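Serine-rich secreted cell wall anchored (LPXTG-motif ) protein (Lactobacillus reuteri ATCC 53608, PDB 5NXK) probably acts as a cell-wall-anchored adhesin, helping this gut bacterium to attach to surfaces of its host through a beta-solenoid binding region. Local coordinates at residues 10-24 with 34-48. Numbering follows the deposited sequence.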
loop_
_atom_site.group_PDB
_atom_site.type_symbol
_atom_site.label_atom_id
_atom_site.label_comp_id
_atom_site.label_asym_id
_atom_site.label_seq_id
_atom_site.Cartn_x
_atom_site.Cartn_y
_atom_site.Cartn_z
ATOM N N LEU A 10 24.164 -3.581 1.262
ATOM C CA LEU A 10 22.826 -3.167 1.687
ATOM C C LEU A 10 22.328 -4.077 2.809
ATOM O O LEU A 10 21.765 -3.614 3.803
ATOM C CB LEU A 10 21.840 -3.182 0.519
ATOM C CG LEU A 10 20.426 -2.699 0.865
ATOM C CD1 LEU A 10 20.462 -1.271 1.433
ATOM C CD2 LEU A 10 19.520 -2.771 -0.360
ATOM N N LYS A 11 22.526 -5.378 2.626
ATOM C CA LYS A 11 22.145 -6.373 3.611
ATOM C C LYS A 11 22.842 -6.110 4.933
ATOM O O LYS A 11 22.207 -6.128 5.994
ATOM C CB LYS A 11 22.473 -7.780 3.112
ATOM C CG LYS A 11 22.206 -8.860 4.148
ATOM C CD LYS A 11 22.531 -10.253 3.619
ATOM C CE LYS A 11 22.381 -11.296 4.721
ATOM N NZ LYS A 11 22.782 -12.659 4.274
ATOM N N ALA A 12 24.146 -5.862 4.868
ATOM C CA ALA A 12 24.915 -5.614 6.082
ATOM C C ALA A 12 24.398 -4.369 6.803
ATOM O O ALA A 12 24.196 -4.394 8.012
ATOM C CB ALA A 12 26.407 -5.470 5.752
ATOM N N ALA A 13 24.126 -3.305 6.055
ATOM C CA ALA A 13 23.657 -2.061 6.664
ATOM C C ALA A 13 22.270 -2.226 7.298
ATOM O O ALA A 13 22.014 -1.738 8.403
ATOM C CB ALA A 13 23.628 -0.956 5.633
ATOM N N LEU A 14 21.376 -2.913 6.592
ATOM C CA LEU A 14 20.019 -3.121 7.088
ATOM C C LEU A 14 19.990 -4.062 8.293
ATOM O O LEU A 14 19.128 -3.937 9.162
ATOM C CB LEU A 14 19.120 -3.672 5.981
ATOM C CG LEU A 14 18.765 -2.692 4.859
ATOM C CD1 LEU A 14 17.990 -3.411 3.761
ATOM C CD2 LEU A 14 17.991 -1.503 5.384
ATOM N N ARG A 15 20.933 -4.996 8.359
ATOM C CA ARG A 15 20.919 -5.957 9.454
ATOM C C ARG A 15 21.730 -5.453 10.638
ATOM O O ARG A 15 21.835 -6.132 11.663
ATOM C CB ARG A 15 21.430 -7.323 8.991
ATOM C CG ARG A 15 20.451 -8.033 8.061
ATOM C CD ARG A 15 20.972 -9.381 7.603
ATOM N NE ARG A 15 21.282 -10.240 8.743
ATOM C CZ ARG A 15 20.383 -10.967 9.400
ATOM N NH1 ARG A 15 19.103 -10.929 9.045
ATOM N NH2 ARG A 15 20.762 -11.720 10.427
ATOM N N ASP A 16 22.251 -4.237 10.516
ATOM C CA ASP A 16 23.049 -3.642 11.581
ATOM C C ASP A 16 22.146 -2.730 12.398
ATOM O O ASP A 16 21.720 -1.681 11.927
ATOM C CB ASP A 16 24.235 -2.866 10.997
ATOM C CG ASP A 16 25.122 -2.210 12.064
ATOM O OD1 ASP A 16 24.669 -1.950 13.204
ATOM O OD2 ASP A 16 26.294 -1.936 11.735
ATOM N N ALA A 17 21.902 -3.131 13.643
ATOM C CA ALA A 17 20.880 -2.523 14.498
ATOM C C ALA A 17 21.178 -1.076 14.881
ATOM O O ALA A 17 20.308 -0.382 15.397
ATOM C CB ALA A 17 20.693 -3.364 15.754
ATOM N N SER A 18 22.409 -0.632 14.651
ATOM C CA SER A 18 22.803 0.737 14.981
ATOM C C SER A 18 22.681 1.673 13.772
ATOM O O SER A 18 22.810 2.892 13.896
ATOM C CB SER A 18 24.238 0.741 15.529
ATOM O OG SER A 18 24.851 2.010 15.410
ATOM N N ILE A 19 22.424 1.099 12.600
ATOM C CA ILE A 19 22.360 1.881 11.366
ATOM C C ILE A 19 20.985 2.526 11.196
ATOM O O ILE A 19 19.957 1.845 11.303
ATOM C CB ILE A 19 22.685 1.012 10.128
ATOM C CG1 ILE A 19 24.156 0.590 10.153
ATOM C CG2 ILE A 19 22.452 1.791 8.848
ATOM C CD1 ILE A 19 25.123 1.757 10.160
ATOM N N THR A 20 20.981 3.844 10.993
ATOM C CA THR A 20 19.746 4.601 10.798
ATOM C C THR A 20 19.615 5.221 9.392
ATOM O O THR A 20 18.502 5.445 8.915
ATOM C CB THR A 20 19.605 5.744 11.838
ATOM O OG1 THR A 20 20.650 6.707 11.664
ATOM C CG2 THR A 20 19.629 5.186 13.251
ATOM N N THR A 21 20.740 5.516 8.743
ATOM C CA THR A 21 20.700 6.177 7.441
ATOM C C THR A 21 21.576 5.453 6.415
ATOM O O THR A 21 22.722 5.096 6.695
ATOM C CB THR A 21 21.133 7.653 7.547
ATOM O OG1 THR A 21 20.381 8.295 8.585
ATOM C CG2 THR A 21 20.896 8.373 6.229
ATOM N N ILE A 22 21.010 5.209 5.239
ATOM C CA ILE A 22 21.682 4.452 4.190
ATOM C C ILE A 22 21.557 5.205 2.870
ATOM O O ILE A 22 20.456 5.639 2.513
ATOM C CB ILE A 22 21.073 3.034 4.063
ATOM C CG1 ILE A 22 21.237 2.261 5.371
ATOM C CG2 ILE A 22 21.658 2.266 2.882
ATOM C CD1 ILE A 22 20.485 0.962 5.392
ATOM N N LYS A 23 22.672 5.402 2.169
ATOM C CA LYS A 23 22.656 6.078 0.873
ATOM C C LYS A 23 23.053 5.113 -0.229
ATOM O O LYS A 23 24.094 4.465 -0.135
ATOM C CB LYS A 23 23.613 7.274 0.837
ATOM C CG LYS A 23 23.210 8.466 1.675
ATOM C CD LYS A 23 24.036 9.686 1.277
ATOM C CE LYS A 23 23.961 9.918 -0.226
ATOM N NZ LYS A 23 24.588 11.206 -0.646
ATOM N N LEU A 24 22.236 5.026 -1.274
ATOM C CA LEU A 24 22.574 4.199 -2.427
ATOM C C LEU A 24 23.589 4.945 -3.282
ATOM O O LEU A 24 23.387 6.112 -3.611
ATOM C CB LEU A 24 21.325 3.861 -3.254
ATOM C CG LEU A 24 20.143 3.248 -2.492
ATOM C CD1 LEU A 24 18.960 2.927 -3.418
ATOM C CD2 LEU A 24 20.597 1.996 -1.743
ATOM N N ILE A 34 16.150 -9.653 2.200
ATOM C CA ILE A 34 16.893 -9.210 3.377
ATOM C C ILE A 34 15.943 -9.117 4.569
ATOM O O ILE A 34 14.956 -8.394 4.503
ATOM C CB ILE A 34 17.546 -7.836 3.148
ATOM C CG1 ILE A 34 18.630 -7.917 2.074
ATOM C CG2 ILE A 34 18.137 -7.307 4.440
ATOM C CD1 ILE A 34 19.145 -6.552 1.647
ATOM N N THR A 35 16.235 -9.824 5.658
ATOM C CA THR A 35 15.358 -9.774 6.826
ATOM C C THR A 35 15.870 -8.816 7.896
ATOM O O THR A 35 17.041 -8.834 8.252
ATOM C CB THR A 35 15.171 -11.169 7.469
ATOM O OG1 THR A 35 14.480 -12.036 6.559
ATOM C CG2 THR A 35 14.356 -11.062 8.753
ATOM N N ILE A 36 14.964 -7.981 8.392
ATOM C CA ILE A 36 15.210 -7.097 9.514
ATOM C C ILE A 36 14.368 -7.581 10.688
ATOM O O ILE A 36 13.138 -7.507 10.657
ATOM C CB ILE A 36 14.836 -5.642 9.198
ATOM C CG1 ILE A 36 15.466 -5.190 7.876
ATOM C CG2 ILE A 36 15.191 -4.733 10.377
ATOM C CD1 ILE A 36 15.104 -3.763 7.485
ATOM N N ASN A 37 15.030 -8.074 11.729
ATOM C CA ASN A 37 14.319 -8.632 12.873
ATOM C C ASN A 37 15.074 -8.403 14.172
ATOM O O ASN A 37 15.033 -9.233 15.083
ATOM C CB ASN A 37 14.051 -10.126 12.673
ATOM C CG ASN A 37 15.328 -10.942 12.525
ATOM O OD1 ASN A 37 16.436 -10.409 12.581
ATOM N ND2 ASN A 37 15.170 -12.251 12.372
ATOM N N ASN A 38 15.778 -7.284 14.243
ATOM C CA ASN A 38 16.639 -7.015 15.382
ATOM C C ASN A 38 16.171 -5.854 16.246
ATOM O O ASN A 38 16.990 -5.080 16.749
ATOM C CB ASN A 38 18.076 -6.795 14.886
ATOM C CG ASN A 38 18.195 -5.655 13.886
ATOM O OD1 ASN A 38 17.195 -5.098 13.430
ATOM N ND2 ASN A 38 19.425 -5.350 13.489
ATOM N N GLY A 39 14.853 -5.750 16.427
ATOM C CA GLY A 39 14.271 -4.875 17.433
ATOM C C GLY A 39 13.776 -3.544 16.905
ATOM O O GLY A 39 13.349 -3.445 15.747
ATOM N N ASN A 40 13.803 -2.528 17.769
ATOM C CA ASN A 40 13.433 -1.176 17.379
ATOM C C ASN A 40 14.403 -0.657 16.334
ATOM O O ASN A 40 15.612 -0.713 16.527
ATOM C CB ASN A 40 13.424 -0.225 18.586
ATOM C CG ASN A 40 12.288 -0.516 19.567
ATOM O OD1 ASN A 40 11.181 -0.886 19.168
ATOM N ND2 ASN A 40 12.566 -0.345 20.862
ATOM N N ARG A 41 13.872 -0.169 15.217
ATOM C CA ARG A 41 14.704 0.347 14.136
ATOM C C ARG A 41 14.071 1.588 13.548
ATOM O O ARG A 41 12.854 1.672 13.386
ATOM C CB ARG A 41 14.920 -0.697 13.035
ATOM C CG ARG A 41 15.742 -1.914 13.455
ATOM C CD ARG A 41 17.185 -1.552 13.848
ATOM N NE ARG A 41 17.965 -0.947 12.762
ATOM C CZ ARG A 41 18.490 -1.632 11.747
ATOM N NH1 ARG A 41 18.297 -2.942 11.660
ATOM N NH2 ARG A 41 19.196 -1.010 10.805
ATOM N N ASN A 42 14.918 2.565 13.267
ATOM C CA ASN A 42 14.540 3.752 12.530
ATOM C C ASN A 42 15.472 3.876 11.327
ATOM O O ASN A 42 16.621 4.282 11.468
ATOM C CB ASN A 42 14.627 4.976 13.442
ATOM C CG ASN A 42 14.371 6.275 12.710
ATOM O OD1 ASN A 42 13.578 6.333 11.771
ATOM N ND2 ASN A 42 15.058 7.333 13.136
ATOM N N ILE A 43 14.975 3.534 10.143
ATOM C CA ILE A 43 15.838 3.388 8.973
ATOM C C ILE A 43 15.389 4.261 7.817
ATOM O O ILE A 43 14.211 4.261 7.445
ATOM C CB ILE A 43 15.876 1.926 8.472
ATOM C CG1 ILE A 43 16.374 0.980 9.572
ATOM C CG2 ILE A 43 16.728 1.809 7.214
ATOM C CD1 ILE A 43 16.182 -0.502 9.237
ATOM N N THR A 44 16.333 5.008 7.255
ATOM C CA THR A 44 16.072 5.808 6.072
ATOM C C THR A 44 17.010 5.424 4.948
ATOM O O THR A 44 18.233 5.486 5.100
ATOM C CB THR A 44 16.227 7.306 6.363
ATOM O OG1 THR A 44 15.322 7.676 7.409
ATOM C CG2 THR A 44 15.931 8.128 5.110
ATOM N N ILE A 45 16.440 5.019 3.822
ATOM C CA ILE A 45 17.235 4.764 2.639
ATOM C C ILE A 45 17.145 5.941 1.700
ATOM O O ILE A 45 16.069 6.250 1.180
ATOM C CB ILE A 45 16.778 3.506 1.882
ATOM C CG1 ILE A 45 16.867 2.271 2.775
ATOM C CG2 ILE A 45 17.613 3.329 0.608
ATOM C CD1 ILE A 45 16.517 0.977 2.049
ATOM N N ILE A 46 18.273 6.608 1.495
ATOM C CA ILE A 46 18.352 7.718 0.552
ATOM C C ILE A 46 18.733 7.178 -0.824
ATOM O O ILE A 46 19.854 6.702 -1.027
ATOM C CB ILE A 46 19.372 8.779 0.997
ATOM C CG1 ILE A 46 18.955 9.380 2.341
ATOM C CG2 ILE A 46 19.497 9.859 -0.054
ATOM C CD1 ILE A 46 20.007 10.290 2.958
ATOM N N GLY A 47 17.794 7.230 -1.763
ATOM C CA GLY A 47 17.982 6.543 -3.026
ATOM C C GLY A 47 18.910 7.222 -4.010
ATOM O O GLY A 47 19.566 6.549 -4.817
ATOM N N ASP A 48 18.974 8.546 -3.934
ATOM C CA ASP A 48 19.692 9.366 -4.908
ATOM C C ASP A 48 19.398 8.970 -6.370
ATOM O O ASP A 48 20.294 8.964 -7.222
ATOM C CB ASP A 48 21.199 9.320 -4.644
ATOM C CG ASP A 48 21.928 10.515 -5.245
ATOM O OD1 ASP A 48 21.352 11.627 -5.239
ATOM O OD2 ASP A 48 23.072 10.344 -5.722
HETATM O O HOH W 1 17.907 2.083 13.134
HETATM O O HOH W 2 16.118 6.896 9.712
HETATM O O HOH W 3 24.644 8.204 -4.090
#
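Arg-41 lays its guanidinium against the end of helix 7-14 and the turn that follows, binding one backbone carbonyl of each. NH1 reaches Leu-14 O at 2.8 Å and NH2 reaches Ile-19 O at 3.0 Å, both acceptors lying near the guanidinium plane. Asn-38 OD1, offering a lone pair in its amide plane, takes a further NH1 bond and, with the two carbonyls, should hold the group's rotation. Bends at chi2 and chi3 (-63° and -61°) fold the chain back under the turn, with Ala-17 CA over one face and Ile-43 CD1 over the other. Arginine suits the place, its several N-H bonds fanning out in one plane.

Beyond the turn, strands 21-24 and 41-46 pair in parallel: Ile-22 N donates to Thr-44 O (2.8 Å). Inward, branched aliphatic residues fill the core: the Leu-14 side chain crosses that of Ile-34 at about a right angle, CD1 to CG2 4.0 Å, and Leu-24 packs on Ile-45. The other face, partly exposed, suits the hydroxyl of Thr-21 and the long charged chain of Lys-23, whose CG lies on Ile-46 CD1. Stacked parallel strands around an aliphatic core, here beside the N-terminal helix, characterise the right-handed beta-solenoid of pectate lyase-like proteins.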